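PDB 3T66: nickel ABC transporter (Nickel-binding protein) from Bacillus halodurans, which probably binds nickel or peptides outside the membrane and delivers them to an ABC importer, as family 5 solute-binding proteins do. Local coordinates for residues A[397-400]-A[401-405]; A[102-105]-A[106-110]; A[124-127]-A[128-132]. All blocks are in the same frame, centred on the assembly; numbering follows the deposited sequence.

Interaction 1: residues A[397-400]-A[401-405]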
ATOM      1  N   TYR A 397       9.528   1.158   5.938  1.00 48.33           N
ATOM      2  CA  TYR A 397       8.910   2.434   6.300  1.00 48.22           C
ATOM      3  C   TYR A 397       9.520   3.020   7.568  1.00 48.64           C
ATOM      4  O   TYR A 397       9.857   4.223   7.653  1.00 48.96           O
ATOM      5  CB  TYR A 397       7.431   2.224   6.529  1.00 47.30           C
ATOM      6  CG  TYR A 397       6.797   3.324   7.286  1.00 46.25           C
ATOM      7  CD1 TYR A 397       6.625   4.577   6.703  1.00 44.75           C
ATOM      8  CD2 TYR A 397       6.348   3.120   8.599  1.00 47.58           C
ATOM      9  CE1 TYR A 397       5.990   5.622   7.385  1.00 45.89           C
ATOM     10  CE2 TYR A 397       5.724   4.162   9.327  1.00 48.28           C
ATOM     11  CZ  TYR A 397       5.530   5.423   8.703  1.00 48.43           C
ATOM     12  OH  TYR A 397       4.903   6.467   9.384  1.00 45.35           O
ATOM     13  N   LEU A 398       9.639   2.156   8.564  1.00 48.54           N
ATOM     14  CA  LEU A 398       9.949   2.619   9.880  1.00 48.99           C
ATOM     15  C   LEU A 398      11.344   3.092   9.833  1.00 50.25           C
ATOM     16  O   LEU A 398      11.634   4.215  10.220  1.00 51.23           O
ATOM     17  CB  LEU A 398       9.832   1.511  10.897  1.00 48.10           C
ATOM     18  CG  LEU A 398       8.412   1.215  11.308  1.00 46.13           C
ATOM     19  CD1 LEU A 398       8.403  -0.071  12.096  1.00 46.68           C
ATOM     20  CD2 LEU A 398       7.841   2.341  12.095  1.00 44.24           C
ATOM     21  N   ASN A 399      12.222   2.245   9.338  1.00 51.30           N
ATOM     22  CA  ASN A 399      13.580   2.663   9.237  1.00 52.73           C
ATOM     23  C   ASN A 399      13.701   3.986   8.461  1.00 53.24           C
ATOM     24  O   ASN A 399      14.353   4.942   8.929  1.00 53.72           O
ATOM     25  CB  ASN A 399      14.434   1.588   8.613  1.00 53.24           C
ATOM     26  CG  ASN A 399      15.885   1.806   8.899  1.00 55.56           C
ATOM     27  OD1 ASN A 399      16.408   1.364   9.935  1.00 59.56           O
ATOM     28  ND2 ASN A 399      16.552   2.519   8.003  1.00 53.65           N
ATOM     29  N   ALA A 400      13.033   4.063   7.315  1.00 53.14           N
ATOM     30  CA  ALA A 400      13.150   5.228   6.478  1.00 53.30           C
ATOM     31  C   ALA A 400      12.676   6.488   7.197  1.00 53.68           C
ATOM     32  O   ALA A 400      13.264   7.567   7.042  1.00 54.38           O
ATOM     33  CB  ALA A 400      12.402   5.036   5.206  1.00 53.38           C
ATOM     34  N   THR A 401      11.646   6.382   8.011  1.00 53.49           N
ATOM     35  CA  THR A 401      11.031   7.612   8.517  1.00 53.69           C
ATOM     36  C   THR A 401      11.462   8.021   9.944  1.00 54.26           C
ATOM     37  O   THR A 401      11.274   9.183  10.384  1.00 54.73           O
ATOM     38  CB  THR A 401       9.511   7.483   8.388  1.00 53.52           C
ATOM     39  OG1 THR A 401       9.213   7.005   7.059  1.00 54.37           O
ATOM     40  CG2 THR A 401       8.837   8.791   8.613  1.00 52.17           C
ATOM     41  N   TYR A 402      12.069   7.074  10.658  1.00 54.29           N
ATOM     42  CA  TYR A 402      12.284   7.233  12.079  1.00 53.78           C
ATOM     43  C   TYR A 402      13.714   7.047  12.508  1.00 54.42           C
ATOM     44  O   TYR A 402      14.141   7.651  13.471  1.00 54.20           O
ATOM     45  CB  TYR A 402      11.391   6.257  12.819  1.00 53.60           C
ATOM     46  CG  TYR A 402       9.944   6.575  12.630  1.00 51.42           C
ATOM     47  CD1 TYR A 402       9.387   7.711  13.237  1.00 49.73           C
ATOM     48  CD2 TYR A 402       9.132   5.767  11.837  1.00 50.03           C
ATOM     49  CE1 TYR A 402       8.055   8.033  13.075  1.00 50.32           C
ATOM     50  CE2 TYR A 402       7.796   6.070  11.656  1.00 51.05           C
ATOM     51  CZ  TYR A 402       7.256   7.213  12.286  1.00 52.21           C
ATOM     52  OH  TYR A 402       5.929   7.548  12.131  1.00 53.16           O
ATOM     53  N   HIS A 403      14.464   6.201  11.818  1.00 55.37           N
ATOM     54  CA  HIS A 403      15.837   6.005  12.232  1.00 56.35           C
ATOM     55  C   HIS A 403      16.671   7.237  11.884  1.00 57.02           C
ATOM     56  O   HIS A 403      16.491   7.803  10.819  1.00 57.15           O
ATOM     57  CB  HIS A 403      16.420   4.762  11.612  1.00 55.98           C
ATOM     58  CG  HIS A 403      17.797   4.470  12.087  1.00 57.48           C
ATOM     59  ND1 HIS A 403      18.879   5.259  11.750  1.00 59.38           N
ATOM     60  CD2 HIS A 403      18.275   3.499  12.894  1.00 56.93           C
ATOM     61  CE1 HIS A 403      19.966   4.782  12.325  1.00 58.62           C
ATOM     62  NE2 HIS A 403      19.630   3.706  13.014  1.00 58.22           N
ATOM     63  N   PRO A 404      17.566   7.677  12.801  1.00 58.18           N
ATOM     64  CA  PRO A 404      18.501   8.795  12.536  1.00 58.79           C
ATOM     65  C   PRO A 404      19.057   8.808  11.105  1.00 59.20           C
ATOM     66  O   PRO A 404      19.091   9.848  10.482  1.00 59.84           O
ATOM     67  CB  PRO A 404      19.648   8.544  13.538  1.00 58.88           C
ATOM     68  CG  PRO A 404      19.054   7.646  14.640  1.00 58.61           C
ATOM     69  CD  PRO A 404      17.658   7.222  14.206  1.00 58.44           C
ATOM     70  N   THR A 405      19.459   7.646  10.596  1.00 59.40           N
ATOM     71  CA  THR A 405      20.054   7.500   9.272  1.00 59.05           C
ATOM     72  C   THR A 405      18.999   7.475   8.150  1.00 58.99           C
ATOM     73  O   THR A 405      19.329   7.463   6.972  1.00 58.96           O
ATOM     74  CB  THR A 405      20.892   6.182   9.222  1.00 58.39           C
TER
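Tyr397 and Tyr402, five residues apart in helix 395-402, Tyr402 being its last residue, meet as an offset edge-to-face (T-shaped) pair. The edge of Tyr402 is directed at the face of Tyr397, with ring centroids 5.7 Å apart and planes at 85°. CE2 of Tyr402 comes within 3.7 Å of CE2 of Tyr397, and the hydroxyls join where the rings converge, Tyr402 OH donating to Tyr397 OH at 3.1 Å. The two first torsions set up this meeting: CG of Tyr397 lies opposite its own N (chi1 162°), whereas CG of Tyr402 lies opposite its carbonyl carbon (chi1 -66°). Leu398 adds an aliphatic flank, its CD2 lying 3.7 Å from CD2 of Tyr402.

Closer to the backbone, Tyr397 O is gripped by two bonds from one residue: Thr401 N at 2.8 Å and Thr401 OG1 at 2.9 Å, reaching it from opposite faces of the carbonyl plane. Tyr402 N bonds to Leu398 O, continuing the helical pattern. Because the threonine hydroxyl folds back onto the carbonyl of the preceding turn, its proton is used inside the helix.

The partly exposed side is looser. Asn399 and His403 lie alongside each other and point the same way, but the closest approach of their side chains, Asn399 OD1 to His403 CB, is 3.8 Å; OD1 is instead bonded to Asn426. His403 N still reaches Asn399 O at 3.2 Å, although His403 has already left helical geometry, and its ring nitrogen ND1 receives Thr405 N in the ring plane. On the buried side, Leu398 and Tyr402 touch Ile445 of helix 431-447 and both tyrosines touch Phe453 of strand 451-464. Helix 416-426 meets both sides, its Ile422 touching Asn399 as well as Tyr402.

Interaction 2: residues A[102-105]-A[106-110]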
ATOM      1  N   GLU A 102      16.523  -7.878 -16.404  1.00 60.80           N
ATOM      2  CA  GLU A 102      15.600  -7.087 -17.212  1.00 60.30           C
ATOM      3  C   GLU A 102      15.101  -5.803 -16.509  1.00 58.86           C
ATOM      4  O   GLU A 102      14.743  -4.826 -17.168  1.00 59.56           O
ATOM      5  CB  GLU A 102      14.412  -7.959 -17.654  1.00 60.89           C
ATOM      6  CG  GLU A 102      13.877  -7.682 -19.080  1.00 64.03           C
ATOM      7  CD  GLU A 102      14.858  -8.093 -20.212  1.00 68.24           C
ATOM      8  OE1 GLU A 102      15.446  -9.213 -20.171  1.00 69.69           O
ATOM      9  OE2 GLU A 102      15.030  -7.287 -21.157  1.00 68.79           O
ATOM     10  N   SER A 103      15.089  -5.786 -15.179  1.00 56.52           N
ATOM     11  CA  SER A 103      14.675  -4.592 -14.457  1.00 53.91           C
ATOM     12  C   SER A 103      15.643  -4.206 -13.365  1.00 52.40           C
ATOM     13  O   SER A 103      15.947  -4.975 -12.445  1.00 52.28           O
ATOM     14  CB  SER A 103      13.260  -4.750 -13.902  1.00 54.12           C
ATOM     15  OG  SER A 103      12.879  -3.667 -13.069  1.00 54.22           O
ATOM     16  N   VAL A 104      16.132  -2.991 -13.458  1.00 50.60           N
ATOM     17  CA  VAL A 104      17.116  -2.581 -12.485  1.00 49.15           C
ATOM     18  C   VAL A 104      16.471  -2.501 -11.110  1.00 48.71           C
ATOM     19  O   VAL A 104      17.089  -2.917 -10.123  1.00 48.52           O
ATOM     20  CB  VAL A 104      17.827  -1.270 -12.907  1.00 49.08           C
ATOM     21  CG1 VAL A 104      18.161  -0.446 -11.725  1.00 46.13           C
ATOM     22  CG2 VAL A 104      19.071  -1.567 -13.789  1.00 46.58           C
ATOM     23  N   ALA A 105      15.224  -2.009 -11.071  1.00 47.92           N
ATOM     24  CA  ALA A 105      14.443  -1.935  -9.829  1.00 47.18           C
ATOM     25  C   ALA A 105      14.376  -3.289  -9.113  1.00 47.63           C
ATOM     26  O   ALA A 105      14.672  -3.370  -7.907  1.00 47.52           O
ATOM     27  CB  ALA A 105      13.076  -1.437 -10.089  1.00 46.30           C
ATOM     28  N   ILE A 106      14.018  -4.343  -9.856  1.00 47.03           N
ATOM     29  CA  ILE A 106      14.005  -5.664  -9.297  1.00 47.09           C
ATOM     30  C   ILE A 106      15.402  -6.065  -8.865  1.00 48.36           C
ATOM     31  O   ILE A 106      15.559  -6.652  -7.799  1.00 48.09           O
ATOM     32  CB  ILE A 106      13.487  -6.678 -10.269  1.00 46.76           C
ATOM     33  CG1 ILE A 106      12.085  -6.321 -10.716  1.00 47.15           C
ATOM     34  CG2 ILE A 106      13.378  -8.003  -9.627  1.00 45.71           C
ATOM     35  CD1 ILE A 106      11.601  -7.135 -11.913  1.00 46.76           C
ATOM     36  N   GLU A 107      16.415  -5.746  -9.666  1.00 50.33           N
ATOM     37  CA  GLU A 107      17.778  -6.174  -9.327  1.00 52.88           C
ATOM     38  C   GLU A 107      18.221  -5.564  -8.016  1.00 53.10           C
ATOM     39  O   GLU A 107      18.798  -6.268  -7.142  1.00 54.24           O
ATOM     40  CB  GLU A 107      18.805  -5.845 -10.424  1.00 54.08           C
ATOM     41  CG  GLU A 107      20.194  -6.591 -10.273  1.00 57.90           C
ATOM     42  CD  GLU A 107      21.243  -6.227 -11.375  1.00 64.35           C
ATOM     43  OE1 GLU A 107      22.367  -6.809 -11.353  1.00 68.14           O
ATOM     44  OE2 GLU A 107      20.954  -5.369 -12.260  1.00 64.82           O
ATOM     45  N   ASN A 108      17.940  -4.272  -7.871  1.00 52.46           N
ATOM     46  CA  ASN A 108      18.443  -3.528  -6.736  1.00 52.22           C
ATOM     47  C   ASN A 108      17.659  -3.736  -5.471  1.00 52.25           C
ATOM     48  O   ASN A 108      18.095  -3.319  -4.405  1.00 53.06           O
ATOM     49  CB  ASN A 108      18.484  -2.052  -7.043  1.00 51.81           C
ATOM     50  CG  ASN A 108      19.633  -1.673  -7.960  1.00 53.52           C
ATOM     51  OD1 ASN A 108      20.513  -2.472  -8.276  1.00 51.12           O
ATOM     52  ND2 ASN A 108      19.629  -0.418  -8.387  1.00 56.28           N
ATOM     53  N   ALA A 109      16.492  -4.364  -5.585  1.00 52.34           N
ATOM     54  CA  ALA A 109      15.556  -4.531  -4.458  1.00 51.31           C
ATOM     55  C   ALA A 109      15.649  -5.929  -3.885  1.00 51.27           C
ATOM     56  O   ALA A 109      15.456  -6.126  -2.678  1.00 51.71           O
ATOM     57  CB  ALA A 109      14.137  -4.281  -4.910  1.00 50.68           C
ATOM     58  N   LEU A 110      15.929  -6.912  -4.746  1.00 50.39           N
ATOM     59  CA  LEU A 110      15.938  -8.265  -4.279  1.00 49.09           C
ATOM     60  C   LEU A 110      17.241  -8.579  -3.612  1.00 48.70           C
ATOM     61  O   LEU A 110      17.262  -9.400  -2.713  1.00 48.57           O
ATOM     62  CB  LEU A 110      15.620  -9.209  -5.401  1.00 48.93           C
ATOM     63  CG  LEU A 110      14.184  -9.158  -5.919  1.00 48.92           C
ATOM     64  CD1 LEU A 110      13.939 -10.398  -6.791  1.00 47.01           C
ATOM     65  CD2 LEU A 110      13.100  -9.039  -4.804  1.00 48.73           C
TER
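Ser103 touches Ile106 both as a polar cap and as an apolar neighbour. The polar component is the familiar N-cap: Ser103 OG accepts from Ile106 N in a bond that is straight, at 172°, but long and weak at 3.5 Å. With OG placed opposite the backbone N of Ser103 (chi1 174°), the hydroxyl stands before an amide of the first turn, the role of an N-cap side chain.

Backbone bonds then take over. Glu107 N donates to Ser103 O at 2.9 Å, and Asn108 N to Val104 O at 2.8 Å, giving the regular i to i+4 spacing.

Apolar contact is modest. CD1 of Ile106 lies 3.5 Å from CB of Ser103, so the isoleucine branch runs back beneath the cap. On the exposed surface, Val104 and Asn108 lie alongside one another, with Val104 CG1 3.6 Å from Asn108 ND2, a simple van der Waals contact.

Helix 104-110 follows closely on helix 89-100 and leads directly into strand 112-118; its buried Ile106 touches Asn141, and Ala109 and Leu110 touch Glu136, both in loops.

Interaction 3: residues A[124-127]-A[128-132]; sequences ITTK and EPFPE
Thr126 meets the residues after it with both branches of its side chain, its hydroxyl at the carbonyl of Glu128 and its methyl at Phe130. Thr126 OG1 donates to Glu128 O at 2.8 Å. The hydroxyl approaches from well above the carbonyl plane, 56° out of it, so this bond does not lie on a lone pair. The torsion of Thr126 explains the division of labour: OG1 sits between the backbone N and the carbonyl carbon (chi1 49°), while CG2 lies opposite the carbonyl carbon.

Thr126 and Phe130 cross at about a right angle. The methyl CG2 meets Phe130 CB at 3.9 Å and sits at the ring's edge, near its plane, rather than over a face. The aromatic ring itself leads away from the threonine, with CG opposite its own N (chi1 -167°), and touches Glu136. Thus the threonine packs against the root of the phenylalanine side chain.

Strand 121-126 ends here, flanked by strands 70-75 and 112-118 in a four-stranded antiparallel sheet, and Gln69 O is a second, weak acceptor near Thr126 OG1, competing for the one hydroxyl proton. Replacing Thr126 with a valine would probably keep some of the contact with Phe130 CB but leave Glu128 O without its hydroxyl donor, making the turn less firmly held.

Chemically, then, a single beta-branched residue serves the chain twice as it leaves the sheet: its polar branch ties down the carbonyl just before Pro129, whose nitrogen has no hydrogen to donate, and its apolar branch touches CB of Phe130.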
ATOM      1  N   ILE A 124      19.194 -19.420  -1.964  1.00 45.17           N
ATOM      2  CA  ILE A 124      19.380 -18.083  -2.471  1.00 44.03           C
ATOM      3  C   ILE A 124      20.258 -17.383  -1.487  1.00 44.36           C
ATOM      4  O   ILE A 124      20.097 -17.546  -0.284  1.00 44.48           O
ATOM      5  CB  ILE A 124      18.041 -17.353  -2.673  1.00 43.62           C
ATOM      6  CG1 ILE A 124      17.373 -17.792  -3.970  1.00 41.83           C
ATOM      7  CG2 ILE A 124      18.247 -15.876  -2.760  1.00 43.36           C
ATOM      8  CD1 ILE A 124      15.875 -17.485  -4.015  1.00 38.27           C
ATOM      9  N   THR A 125      21.224 -16.631  -1.987  1.00 44.74           N
ATOM     10  CA  THR A 125      22.152 -15.945  -1.101  1.00 44.98           C
ATOM     11  C   THR A 125      22.026 -14.544  -1.514  1.00 45.99           C
ATOM     12  O   THR A 125      22.205 -14.250  -2.674  1.00 46.50           O
ATOM     13  CB  THR A 125      23.626 -16.398  -1.296  1.00 44.47           C
ATOM     14  OG1 THR A 125      23.704 -17.796  -1.045  1.00 44.38           O
ATOM     15  CG2 THR A 125      24.527 -15.729  -0.325  1.00 40.89           C
ATOM     16  N   THR A 126      21.688 -13.689  -0.563  1.00 47.11           N
ATOM     17  CA  THR A 126      21.543 -12.268  -0.810  1.00 48.04           C
ATOM     18  C   THR A 126      22.929 -11.646  -0.657  1.00 49.52           C
ATOM     19  O   THR A 126      23.820 -12.233  -0.009  1.00 50.45           O
ATOM     20  CB  THR A 126      20.594 -11.678   0.217  1.00 47.48           C
ATOM     21  OG1 THR A 126      21.001 -12.116   1.504  1.00 48.53           O
ATOM     22  CG2 THR A 126      19.210 -12.193   0.017  1.00 47.11           C
ATOM     23  N   LYS A 127      23.136 -10.461  -1.216  1.00 50.27           N
ATOM     24  CA  LYS A 127      24.476  -9.857  -1.187  1.00 51.30           C
ATOM     25  C   LYS A 127      25.088  -9.777   0.221  1.00 52.27           C
ATOM     26  O   LYS A 127      26.349 -10.072   0.467  1.00 52.74           O
ATOM     27  CB  LYS A 127      24.428  -8.532  -1.903  1.00 50.27           C
ATOM     28  CG  LYS A 127      24.341  -8.787  -3.422  1.00 52.04           C
ATOM     29  CD  LYS A 127      23.495  -7.767  -4.214  1.00 51.37           C
ATOM     30  CE  LYS A 127      23.611  -8.006  -5.707  1.00 48.74           C
ATOM     31  NZ  LYS A 127      22.990  -6.840  -6.379  1.00 49.48           N
ATOM     32  N   GLU A 128      24.127  -9.497   1.105  1.00 52.86           N
ATOM     33  CA  GLU A 128      24.264  -9.198   2.521  1.00 54.08           C
ATOM     34  C   GLU A 128      22.988  -9.641   3.253  1.00 53.77           C
ATOM     35  O   GLU A 128      21.917  -9.739   2.651  1.00 53.56           O
ATOM     36  CB  GLU A 128      24.368  -7.682   2.716  1.00 54.99           C
ATOM     37  CG  GLU A 128      23.104  -6.871   2.293  1.00 57.18           C
ATOM     38  CD  GLU A 128      23.325  -5.353   2.346  1.00 62.85           C
ATOM     39  OE1 GLU A 128      22.520  -4.644   2.988  1.00 64.43           O
ATOM     40  OE2 GLU A 128      24.304  -4.840   1.740  1.00 65.91           O
ATOM     41  N   PRO A 129      23.080  -9.823   4.575  1.00 53.28           N
ATOM     42  CA  PRO A 129      21.898 -10.189   5.331  1.00 52.57           C
ATOM     43  C   PRO A 129      20.730  -9.255   5.009  1.00 52.20           C
ATOM     44  O   PRO A 129      20.822  -8.032   5.187  1.00 52.57           O
ATOM     45  CB  PRO A 129      22.347  -9.992   6.782  1.00 52.46           C
ATOM     46  CG  PRO A 129      23.852 -10.083   6.737  1.00 52.83           C
ATOM     47  CD  PRO A 129      24.204  -9.438   5.450  1.00 53.37           C
ATOM     48  N   PHE A 130      19.644  -9.849   4.547  1.00 51.49           N
ATOM     49  CA  PHE A 130      18.464  -9.140   4.102  1.00 50.81           C
ATOM     50  C   PHE A 130      17.252  -9.749   4.822  1.00 50.82           C
ATOM     51  O   PHE A 130      16.587 -10.651   4.311  1.00 51.05           O
ATOM     52  CB  PHE A 130      18.353  -9.320   2.588  1.00 50.42           C
ATOM     53  CG  PHE A 130      17.359  -8.406   1.924  1.00 49.33           C
ATOM     54  CD1 PHE A 130      17.150  -8.484   0.551  1.00 48.49           C
ATOM     55  CD2 PHE A 130      16.613  -7.492   2.653  1.00 49.00           C
ATOM     56  CE1 PHE A 130      16.253  -7.636  -0.093  1.00 47.39           C
ATOM     57  CE2 PHE A 130      15.698  -6.642   2.005  1.00 47.55           C
ATOM     58  CZ  PHE A 130      15.522  -6.717   0.638  1.00 46.62           C
ATOM     59  N   PRO A 131      16.986  -9.288   6.037  1.00 50.43           N
ATOM     60  CA  PRO A 131      15.941  -9.885   6.835  1.00 49.77           C
ATOM     61  C   PRO A 131      14.636  -9.752   6.147  1.00 49.91           C
ATOM     62  O   PRO A 131      13.771 -10.605   6.312  1.00 50.41           O
ATOM     63  CB  PRO A 131      15.903  -9.022   8.068  1.00 49.28           C
ATOM     64  CG  PRO A 131      17.273  -8.560   8.218  1.00 51.14           C
ATOM     65  CD  PRO A 131      17.802  -8.345   6.815  1.00 51.19           C
ATOM     66  N   GLU A 132      14.462  -8.703   5.362  1.00 49.70           N
ATOM     67  CA  GLU A 132      13.157  -8.525   4.787  1.00 49.24           C
ATOM     68  C   GLU A 132      13.103  -9.070   3.391  1.00 48.26           C
ATOM     69  O   GLU A 132      12.213  -8.720   2.630  1.00 48.06           O
ATOM     70  CB  GLU A 132      12.670  -7.084   4.904  1.00 49.77           C
ATOM     71  CG  GLU A 132      13.702  -5.987   4.714  1.00 54.74           C
ATOM     72  CD  GLU A 132      14.575  -5.652   5.959  1.00 58.66           C
ATOM     73  OE1 GLU A 132      14.335  -4.591   6.619  1.00 60.62           O
ATOM     74  OE2 GLU A 132      15.519  -6.425   6.237  1.00 58.97           O
TER

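All three are local contacts at places where a helix or strand begins or ends: interaction 2 opens a helix, interaction 3 follows the end of a strand and interaction 1 closes a helix. Interactions 2 and 3 have centres 14 Å apart and touch through Phe130, whose CE1 lies 3.1 Å from Ala109 O, so the ring from the loop after strand 121-126 packs against the end of helix 104-110. Interaction 1 stands apart, its centre 20 Å from that of interaction 3, with nearest atoms about 6 Å apart, and 22 Å from that of interaction 2. Interactions 1, 2 and 3 all lie away from the calcium-binding residue Asp179.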